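Local structure of BspA (BspA_V) (Streptococcus agalactiae serotype III, 5DZ8) at residues H39-G44 against Y81-V86; P107-A112 against E121-T126. The protein is a cell wall-anchored adhesin of the antigen I/II type, probably promoting bacterial attachment to host or microbial partners, represented here by its variable domain. All blocks are in the same frame, centred on the assembly; numbering follows the deposited sequence.

Overall arrangement
Both contacts belong to the variable domain, in which a six-stranded and a three-stranded antiparallel sheet pack together. Interaction 1 stays inside the larger sheet: residues 39-44 and 81-86 lie on next-but-one strands and meet over the strand between them, in a buried aromatic patch without a hydrogen bond across it. Interaction 2 joins the edges of the two sheets, 107-112 with 121-126, nearer the surface, and combines an apolar core with a salt bridge. Their centres are about 17 Å apart, yet they adjoin, since strands 69-85 and 119-135 are neighbours in the larger sheet. Tyr81 O probably accepts a hydrogen bond from Glu121 N, and the Tyr81 side chain also packs on Phe109.

Interaction 1. Residues H39-G44 against Y81-V86; sequences HDMIDG and YEYRNV
Tyr81 OH is approached by the imidazole of His39, whose nearest atom is a carbon: CE1 lies 3.2 Å from Tyr81 OH, at the edge of the tyrosine ring and near its plane. This is a contact rather than a hydrogen bond, and no hydrogen bond crosses between the two segments. The selenomethionine methyl of Met41 is a more distant neighbour, its CE 4.4 Å from Tyr81 OH. The imidazole and phenol chains run roughly perpendicular. With CG between the backbone N and the carbonyl carbon (chi1 77°), the CE1 corner of His39 ends up nearer to Tyr81 than the His39 backbone does. These are next-but-one strands of the six-stranded antiparallel sheet, their axes 9.2 Å apart and turned by 48°. The strand between them pairs with His39 through Gly51 and with Met41 through Gly49 and Ile48, the glycines being consistent with side chains meeting across that strand; Ile48 also touches Tyr83. Met41 bends at chi2 and chi3, bringing its CE within 4.1 Å of Tyr83 CE1 while its CB meets that same ring carbon from the edge. Beyond the pair, the Tyr83 hydroxyl is hydrogen-bonded to Gly115 O. The Tyr81 ring stacks with Phe98, which comes from the three-stranded sheet.

Interaction 2. Residues P107-A112 against E121-T126; sequences PIFEKA and ETLNKT
Phe109 and Leu123 form the centre of a contact between two edge strands, one from each of the antiparallel sheets that pack together in this domain. The strands run nearly antiparallel, at 173°, but their axes are 8.9 Å apart, and side chains rather than backbone hydrogen bonds join them. Each strand carries a bulge. In the classic beta bulge of 107-112, the consecutive residues Ile108 and Phe109 lie opposite the single residue Val100, and both point their side chains toward 121-126; in the G1 bulge of the other strand, Asn124 and Lys125 are set against Leu78 alone.

The apolar part starts with a CH-pi contact: Leu123 CD1 sits over one face of the Phe109 ring, 4.0 Å from its centroid. The other methyl, Leu123 CD2, rests 3.8 Å from Phe109 CB, so the leucine spans the ring and its root. Farther out along the ring, the methylenes of Glu121 take over, with CB 3.8 Å from Phe109 CE1 and CG beside CZ. Phe98 of strand 94-101 also packs against Phe109.

The charged part lies next to this. Lys111 NZ gives a hydrogen bond to Glu121 OE2 at 2.9 Å, within a salt bridge, and meets that oxygen from above the carboxylate, 45° out of its plane. Glu121 is bent at chi2 (-64°), which lets its methylenes lie on the phenylalanine while the carboxylate turns to the lysine. Lys111 also makes a cation-pi contact with Phe119.

At the other end, Ile108 and Lys125 run alongside one another, head to tail. Their aliphatic parts touch where Ile108 CD1 comes to 3.8 Å from Lys125 CD, and Lys125 CE lies 3.6 Å from Ile108 O.

Interaction 1. Residues H39-G44 against Y81-V86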
ATOM      1  N   HIS A  39     -13.203   3.796 -15.114  1.00 42.57           N
ATOM      2  CA  HIS A  39     -12.855   4.735 -14.049  1.00 43.28           C
ATOM      3  C   HIS A  39     -11.807   5.805 -14.460  1.00 46.25           C
ATOM      4  O   HIS A  39     -10.835   5.524 -15.175  1.00 45.62           O
ATOM      5  CB  HIS A  39     -12.422   3.984 -12.794  1.00 47.03           C
ATOM      6  CG  HIS A  39     -11.028   3.419 -12.829  1.00 61.50           C
ATOM      7  ND1 HIS A  39     -10.772   2.079 -13.056  1.00 64.04           N
ATOM      8  CD2 HIS A  39      -9.820   3.993 -12.599  1.00 71.56           C
ATOM      9  CE1 HIS A  39      -9.474   1.854 -12.965  1.00 62.95           C
ATOM     10  NE2 HIS A  39      -8.873   2.998 -12.698  1.00 69.60           N
ATOM     11  N   ASP A  40     -12.039   7.038 -14.004  1.00 47.20           N
ATOM     12  CA  ASP A  40     -11.089   8.161 -14.128  1.00 47.57           C
ATOM     13  C   ASP A  40     -10.042   8.071 -13.039  1.00 48.69           C
ATOM     14  O   ASP A  40     -10.389   7.934 -11.880  1.00 55.31           O
ATOM     15  CB  ASP A  40     -11.825   9.492 -13.949  1.00 51.81           C
ATOM     16  CG  ASP A  40     -12.502   9.964 -15.206  1.00 58.71           C
ATOM     17  OD1 ASP A  40     -12.805   9.119 -16.078  1.00 65.19           O
ATOM     18  OD2 ASP A  40     -12.721  11.197 -15.325  1.00 69.65           O
HETATM   19  N   MSE A  41      -8.772   8.166 -13.402  1.00 52.12           N
HETATM   20  CA  MSE A  41      -7.685   8.177 -12.434  1.00 54.07           C
HETATM   21  C   MSE A  41      -7.156   9.591 -12.238  1.00 57.29           C
HETATM   22  O   MSE A  41      -6.743  10.235 -13.216  1.00 48.86           O
HETATM   23  CB  MSE A  41      -6.571   7.285 -12.974  1.00 61.79           C
HETATM   24  CG  MSE A  41      -5.566   6.903 -11.887  1.00 70.89           C
HETATM   25 SE   MSE A  41      -6.432   5.642 -10.636  1.00 84.94          SE
HETATM   26  CE  MSE A  41      -5.956   4.126 -11.789  1.00 84.29           C
ATOM     27  N   ILE A  42      -7.152  10.037 -10.969  1.00 60.95           N
ATOM     28  CA  ILE A  42      -6.916  11.418 -10.507  1.00 63.10           C
ATOM     29  C   ILE A  42      -5.603  11.455  -9.723  1.00 61.90           C
ATOM     30  O   ILE A  42      -5.386  10.589  -8.892  1.00 63.89           O
ATOM     31  CB  ILE A  42      -8.046  11.863  -9.517  1.00 68.52           C
ATOM     32  CG1 ILE A  42      -9.445  11.658 -10.106  1.00 68.69           C
ATOM     33  CG2 ILE A  42      -7.902  13.324  -9.098  1.00 77.75           C
ATOM     34  CD1 ILE A  42      -9.700  12.398 -11.406  1.00 66.66           C
ATOM     35  N   ASP A  43      -4.765  12.480  -9.920  1.00 62.03           N
ATOM     36  CA  ASP A  43      -3.402  12.520  -9.352  1.00 60.30           C
ATOM     37  C   ASP A  43      -2.955  13.481  -8.183  1.00 66.88           C
ATOM     38  O   ASP A  43      -1.744  13.626  -7.993  1.00 71.40           O
ATOM     39  CB  ASP A  43      -2.421  12.690 -10.520  1.00 60.20           C
ATOM     40  CG  ASP A  43      -2.263  14.146 -10.974  1.00 59.49           C
ATOM     41  OD1 ASP A  43      -3.156  14.964 -10.662  1.00 59.44           O
ATOM     42  OD2 ASP A  43      -1.232  14.479 -11.634  1.00 56.24           O
ATOM     43  N   GLY A  44      -3.804  14.172  -7.418  1.00 68.36           N
ATOM     44  CA  GLY A  44      -5.173  14.536  -7.704  1.00 68.86           C
ATOM     45  C   GLY A  44      -5.283  16.046  -7.910  1.00 73.35           C
ATOM     46  O   GLY A  44      -5.992  16.727  -7.191  1.00 71.08           O
ATOM     47  N   TYR A  81      -8.268  -5.885 -18.315  1.00 29.02           N
ATOM     48  CA  TYR A  81      -8.052  -4.615 -17.691  1.00 29.38           C
ATOM     49  C   TYR A  81      -7.124  -3.759 -18.525  1.00 31.64           C
ATOM     50  O   TYR A  81      -5.960  -4.109 -18.711  1.00 30.07           O
ATOM     51  CB  TYR A  81      -7.488  -4.762 -16.281  1.00 31.41           C
ATOM     52  CG  TYR A  81      -7.303  -3.417 -15.585  1.00 32.12           C
ATOM     53  CD1 TYR A  81      -8.405  -2.650 -15.210  1.00 36.12           C
ATOM     54  CD2 TYR A  81      -6.028  -2.893 -15.359  1.00 33.75           C
ATOM     55  CE1 TYR A  81      -8.246  -1.404 -14.609  1.00 38.24           C
ATOM     56  CE2 TYR A  81      -5.855  -1.642 -14.765  1.00 37.19           C
ATOM     57  CZ  TYR A  81      -6.957  -0.912 -14.387  1.00 37.54           C
ATOM     58  OH  TYR A  81      -6.788   0.315 -13.799  1.00 45.20           O
ATOM     59  N   GLU A  82      -7.651  -2.617 -18.949  1.00 29.17           N
ATOM     60  CA  GLU A  82      -6.944  -1.661 -19.729  1.00 34.46           C
ATOM     61  C   GLU A  82      -6.841  -0.292 -19.042  1.00 36.75           C
ATOM     62  O   GLU A  82      -7.788   0.145 -18.339  1.00 30.81           O
ATOM     63  CB  GLU A  82      -7.665  -1.444 -21.060  1.00 33.24           C
ATOM     64  CG  GLU A  82      -7.706  -2.670 -21.953  1.00 37.70           C
ATOM     65  CD  GLU A  82      -8.829  -2.629 -22.981  1.00 46.17           C
ATOM     66  OE1 GLU A  82      -9.181  -1.525 -23.448  1.00 62.58           O
ATOM     67  OE2 GLU A  82      -9.370  -3.703 -23.341  1.00 52.58           O
ATOM     68  N   TYR A  83      -5.699   0.370 -19.303  1.00 32.99           N
ATOM     69  CA  TYR A  83      -5.400   1.644 -18.794  1.00 33.09           C
ATOM     70  C   TYR A  83      -4.812   2.492 -19.869  1.00 31.90           C
ATOM     71  O   TYR A  83      -3.805   2.126 -20.447  1.00 35.67           O
ATOM     72  CB  TYR A  83      -4.453   1.552 -17.599  1.00 34.82           C
ATOM     73  CG  TYR A  83      -4.140   2.929 -17.009  1.00 37.06           C
ATOM     74  CD1 TYR A  83      -5.028   3.585 -16.161  1.00 39.11           C
ATOM     75  CD2 TYR A  83      -2.990   3.599 -17.357  1.00 43.54           C
ATOM     76  CE1 TYR A  83      -4.721   4.835 -15.632  1.00 40.43           C
ATOM     77  CE2 TYR A  83      -2.690   4.871 -16.861  1.00 40.00           C
ATOM     78  CZ  TYR A  83      -3.536   5.477 -15.987  1.00 39.32           C
ATOM     79  OH  TYR A  83      -3.191   6.725 -15.501  1.00 41.91           O
ATOM     80  N   ARG A  84      -5.444   3.636 -20.085  1.00 35.61           N
ATOM     81  CA  ARG A  84      -5.072   4.626 -21.087  1.00 41.07           C
ATOM     82  C   ARG A  84      -4.536   5.856 -20.362  1.00 39.95           C
ATOM     83  O   ARG A  84      -5.297   6.628 -19.773  1.00 40.83           O
ATOM     84  CB  ARG A  84      -6.298   5.038 -21.935  1.00 38.90           C
ATOM     85  N   ASN A  85      -3.228   6.034 -20.405  1.00 43.21           N
ATOM     86  CA  ASN A  85      -2.596   7.275 -19.954  1.00 47.14           C
ATOM     87  C   ASN A  85      -2.997   8.465 -20.804  1.00 49.06           C
ATOM     88  O   ASN A  85      -2.911   8.400 -22.018  1.00 46.13           O
ATOM     89  CB  ASN A  85      -1.089   7.216 -20.025  1.00 52.10           C
ATOM     90  CG  ASN A  85      -0.470   8.580 -19.775  1.00 63.74           C
ATOM     91  OD1 ASN A  85      -0.095   9.285 -20.711  1.00 58.72           O
ATOM     92  ND2 ASN A  85      -0.451   8.994 -18.509  1.00 69.10           N
ATOM     93  N   VAL A  86      -3.412   9.554 -20.160  1.00 49.31           N
ATOM     94  CA  VAL A  86      -3.622  10.795 -20.881  1.00 54.22           C
ATOM     95  C   VAL A  86      -2.597  11.873 -20.520  1.00 56.28           C
ATOM     96  O   VAL A  86      -2.111  12.521 -21.435  1.00 62.86           O
ATOM     97  CB  VAL A  86      -5.072  11.333 -20.787  1.00 55.92           C
ATOM     98  CG1 VAL A  86      -6.025  10.406 -21.568  1.00 55.12           C
ATOM     99  CG2 VAL A  86      -5.504  11.558 -19.335  1.00 48.82           C
TER

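Interaction 2. Residues P107-A112 against E121-T126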
ATOM      1  N   PRO A 107      -6.852 -12.875  -4.072  1.00 48.92           N
ATOM      2  CA  PRO A 107      -6.505 -12.092  -5.242  1.00 48.08           C
ATOM      3  C   PRO A 107      -6.332 -12.931  -6.493  1.00 44.82           C
ATOM      4  O   PRO A 107      -5.851 -14.043  -6.444  1.00 47.85           O
ATOM      5  CB  PRO A 107      -5.196 -11.377  -4.846  1.00 53.51           C
ATOM      6  CG  PRO A 107      -4.653 -12.118  -3.674  1.00 51.99           C
ATOM      7  CD  PRO A 107      -5.676 -13.124  -3.217  1.00 54.56           C
ATOM      8  N   ILE A 108      -6.798 -12.413  -7.617  1.00 43.88           N
ATOM      9  CA  ILE A 108      -6.622 -13.108  -8.890  1.00 39.24           C
ATOM     10  C   ILE A 108      -5.969 -12.216  -9.944  1.00 38.65           C
ATOM     11  O   ILE A 108      -5.567 -12.666 -10.990  1.00 40.94           O
ATOM     12  CB  ILE A 108      -7.934 -13.784  -9.348  1.00 41.75           C
ATOM     13  CG1 ILE A 108      -9.053 -12.755  -9.587  1.00 44.10           C
ATOM     14  CG2 ILE A 108      -8.395 -14.825  -8.304  1.00 43.24           C
ATOM     15  CD1 ILE A 108      -9.443 -12.658 -11.037  1.00 45.05           C
ATOM     16  N   PHE A 109      -5.793 -10.943  -9.673  1.00 36.05           N
ATOM     17  CA  PHE A 109      -5.065 -10.130 -10.626  1.00 33.60           C
ATOM     18  C   PHE A 109      -4.539  -8.971  -9.818  1.00 31.84           C
ATOM     19  O   PHE A 109      -5.222  -8.439  -8.923  1.00 33.88           O
ATOM     20  CB  PHE A 109      -6.010  -9.660 -11.779  1.00 33.35           C
ATOM     21  CG  PHE A 109      -5.407  -8.619 -12.674  1.00 32.77           C
ATOM     22  CD1 PHE A 109      -4.432  -8.974 -13.624  1.00 31.91           C
ATOM     23  CD2 PHE A 109      -5.781  -7.255 -12.554  1.00 33.44           C
ATOM     24  CE1 PHE A 109      -3.875  -8.003 -14.455  1.00 32.56           C
ATOM     25  CE2 PHE A 109      -5.214  -6.285 -13.376  1.00 34.24           C
ATOM     26  CZ  PHE A 109      -4.249  -6.647 -14.322  1.00 34.83           C
ATOM     27  N   GLU A 110      -3.338  -8.581 -10.148  1.00 34.57           N
ATOM     28  CA  GLU A 110      -2.676  -7.460  -9.514  1.00 41.17           C
ATOM     29  C   GLU A 110      -1.794  -6.764 -10.517  1.00 39.72           C
ATOM     30  O   GLU A 110      -1.052  -7.388 -11.222  1.00 39.49           O
ATOM     31  CB  GLU A 110      -1.833  -7.924  -8.344  1.00 41.60           C
ATOM     32  CG  GLU A 110      -1.257  -6.741  -7.591  1.00 49.98           C
ATOM     33  CD  GLU A 110      -0.682  -7.105  -6.222  1.00 59.77           C
ATOM     34  OE1 GLU A 110      -1.242  -7.947  -5.454  1.00 61.05           O
ATOM     35  OE2 GLU A 110       0.350  -6.516  -5.927  1.00 61.07           O
ATOM     36  N   LYS A 111      -1.864  -5.451 -10.549  1.00 43.04           N
ATOM     37  CA  LYS A 111      -1.048  -4.677 -11.439  1.00 38.39           C
ATOM     38  C   LYS A 111      -0.662  -3.380 -10.766  1.00 41.68           C
ATOM     39  O   LYS A 111      -1.521  -2.534 -10.437  1.00 36.03           O
ATOM     40  CB  LYS A 111      -1.850  -4.380 -12.682  1.00 43.64           C
ATOM     41  CG  LYS A 111      -1.140  -3.515 -13.697  1.00 47.39           C
ATOM     42  CD  LYS A 111      -0.040  -4.260 -14.448  1.00 47.34           C
ATOM     43  CE  LYS A 111       0.593  -3.258 -15.411  1.00 46.21           C
ATOM     44  NZ  LYS A 111       1.458  -3.951 -16.358  1.00 46.45           N
ATOM     45  N   ALA A 112       0.643  -3.231 -10.588  1.00 40.53           N
ATOM     46  CA  ALA A 112       1.224  -2.071  -9.980  1.00 41.02           C
ATOM     47  C   ALA A 112       1.832  -1.260 -11.126  1.00 42.86           C
ATOM     48  O   ALA A 112       2.468  -1.828 -12.001  1.00 43.15           O
ATOM     49  CB  ALA A 112       2.283  -2.514  -9.005  1.00 39.02           C
ATOM     50  N   GLU A 121      -3.996  -5.690 -20.105  1.00 30.95           N
ATOM     51  CA  GLU A 121      -3.711  -6.994 -19.574  1.00 31.71           C
ATOM     52  C   GLU A 121      -4.927  -7.864 -19.777  1.00 31.89           C
ATOM     53  O   GLU A 121      -6.071  -7.441 -19.527  1.00 34.68           O
ATOM     54  CB  GLU A 121      -3.525  -6.908 -18.065  1.00 37.32           C
ATOM     55  CG  GLU A 121      -2.435  -5.961 -17.611  1.00 44.12           C
ATOM     56  CD  GLU A 121      -1.045  -6.400 -18.070  1.00 49.13           C
ATOM     57  OE1 GLU A 121      -0.847  -7.606 -18.265  1.00 48.34           O
ATOM     58  OE2 GLU A 121      -0.156  -5.534 -18.242  1.00 59.07           O
ATOM     59  N   THR A 122      -4.662  -9.089 -20.148  1.00 26.81           N
ATOM     60  CA  THR A 122      -5.648 -10.094 -20.349  1.00 31.10           C
ATOM     61  C   THR A 122      -5.738 -10.986 -19.134  1.00 29.63           C
ATOM     62  O   THR A 122      -4.773 -11.580 -18.734  1.00 30.17           O
ATOM     63  CB  THR A 122      -5.304 -10.972 -21.577  1.00 29.97           C
ATOM     64  OG1 THR A 122      -5.398 -10.162 -22.745  1.00 33.17           O
ATOM     65  CG2 THR A 122      -6.293 -12.112 -21.715  1.00 31.46           C
ATOM     66  N   LEU A 123      -6.934 -11.140 -18.610  1.00 30.79           N
ATOM     67  CA  LEU A 123      -7.157 -12.003 -17.469  1.00 31.14           C
ATOM     68  C   LEU A 123      -7.775 -13.315 -17.924  1.00 32.71           C
ATOM     69  O   LEU A 123      -7.249 -14.364 -17.649  1.00 35.82           O
ATOM     70  CB  LEU A 123      -8.118 -11.316 -16.491  1.00 36.31           C
ATOM     71  CG  LEU A 123      -7.576 -10.212 -15.579  1.00 35.42           C
ATOM     72  CD1 LEU A 123      -7.299  -8.961 -16.319  1.00 38.97           C
ATOM     73  CD2 LEU A 123      -8.601  -9.887 -14.526  1.00 41.25           C
ATOM     74  N   ASN A 124      -8.930 -13.239 -18.598  1.00 30.76           N
ATOM     75  CA  ASN A 124      -9.730 -14.402 -18.955  1.00 29.68           C
ATOM     76  C   ASN A 124      -9.954 -15.363 -17.803  1.00 29.59           C
ATOM     77  O   ASN A 124      -9.819 -16.542 -17.960  1.00 33.23           O
ATOM     78  CB  ASN A 124      -9.149 -15.093 -20.190  1.00 28.71           C
ATOM     79  CG  ASN A 124      -9.249 -14.242 -21.430  1.00 28.84           C
ATOM     80  OD1 ASN A 124     -10.063 -13.312 -21.522  1.00 28.14           O
ATOM     81  ND2 ASN A 124      -8.410 -14.541 -22.405  1.00 29.86           N
ATOM     82  N   LYS A 125     -10.317 -14.829 -16.645  1.00 32.58           N
ATOM     83  CA  LYS A 125     -10.591 -15.615 -15.439  1.00 33.24           C
ATOM     84  C   LYS A 125     -12.059 -15.699 -15.120  1.00 30.76           C
ATOM     85  O   LYS A 125     -12.724 -14.667 -15.059  1.00 32.74           O
ATOM     86  CB  LYS A 125      -9.781 -15.084 -14.281  1.00 41.06           C
ATOM     87  CG  LYS A 125      -8.319 -15.541 -14.416  1.00 48.96           C
ATOM     88  CD  LYS A 125      -7.406 -14.750 -13.504  1.00 56.09           C
ATOM     89  CE  LYS A 125      -6.271 -15.575 -12.900  1.00 62.14           C
ATOM     90  NZ  LYS A 125      -5.078 -15.504 -13.751  1.00 60.90           N
ATOM     91  N   THR A 126     -12.557 -16.943 -14.994  1.00 26.46           N
ATOM     92  CA  THR A 126     -13.881 -17.264 -14.609  1.00 30.00           C
ATOM     93  C   THR A 126     -13.920 -17.724 -13.172  1.00 31.78           C
ATOM     94  O   THR A 126     -13.192 -18.611 -12.822  1.00 39.54           O
ATOM     95  CB  THR A 126     -14.434 -18.328 -15.521  1.00 31.09           C
ATOM     96  OG1 THR A 126     -14.339 -17.819 -16.831  1.00 31.87           O
ATOM     97  CG2 THR A 126     -15.903 -18.607 -15.190  1.00 32.16           C
TER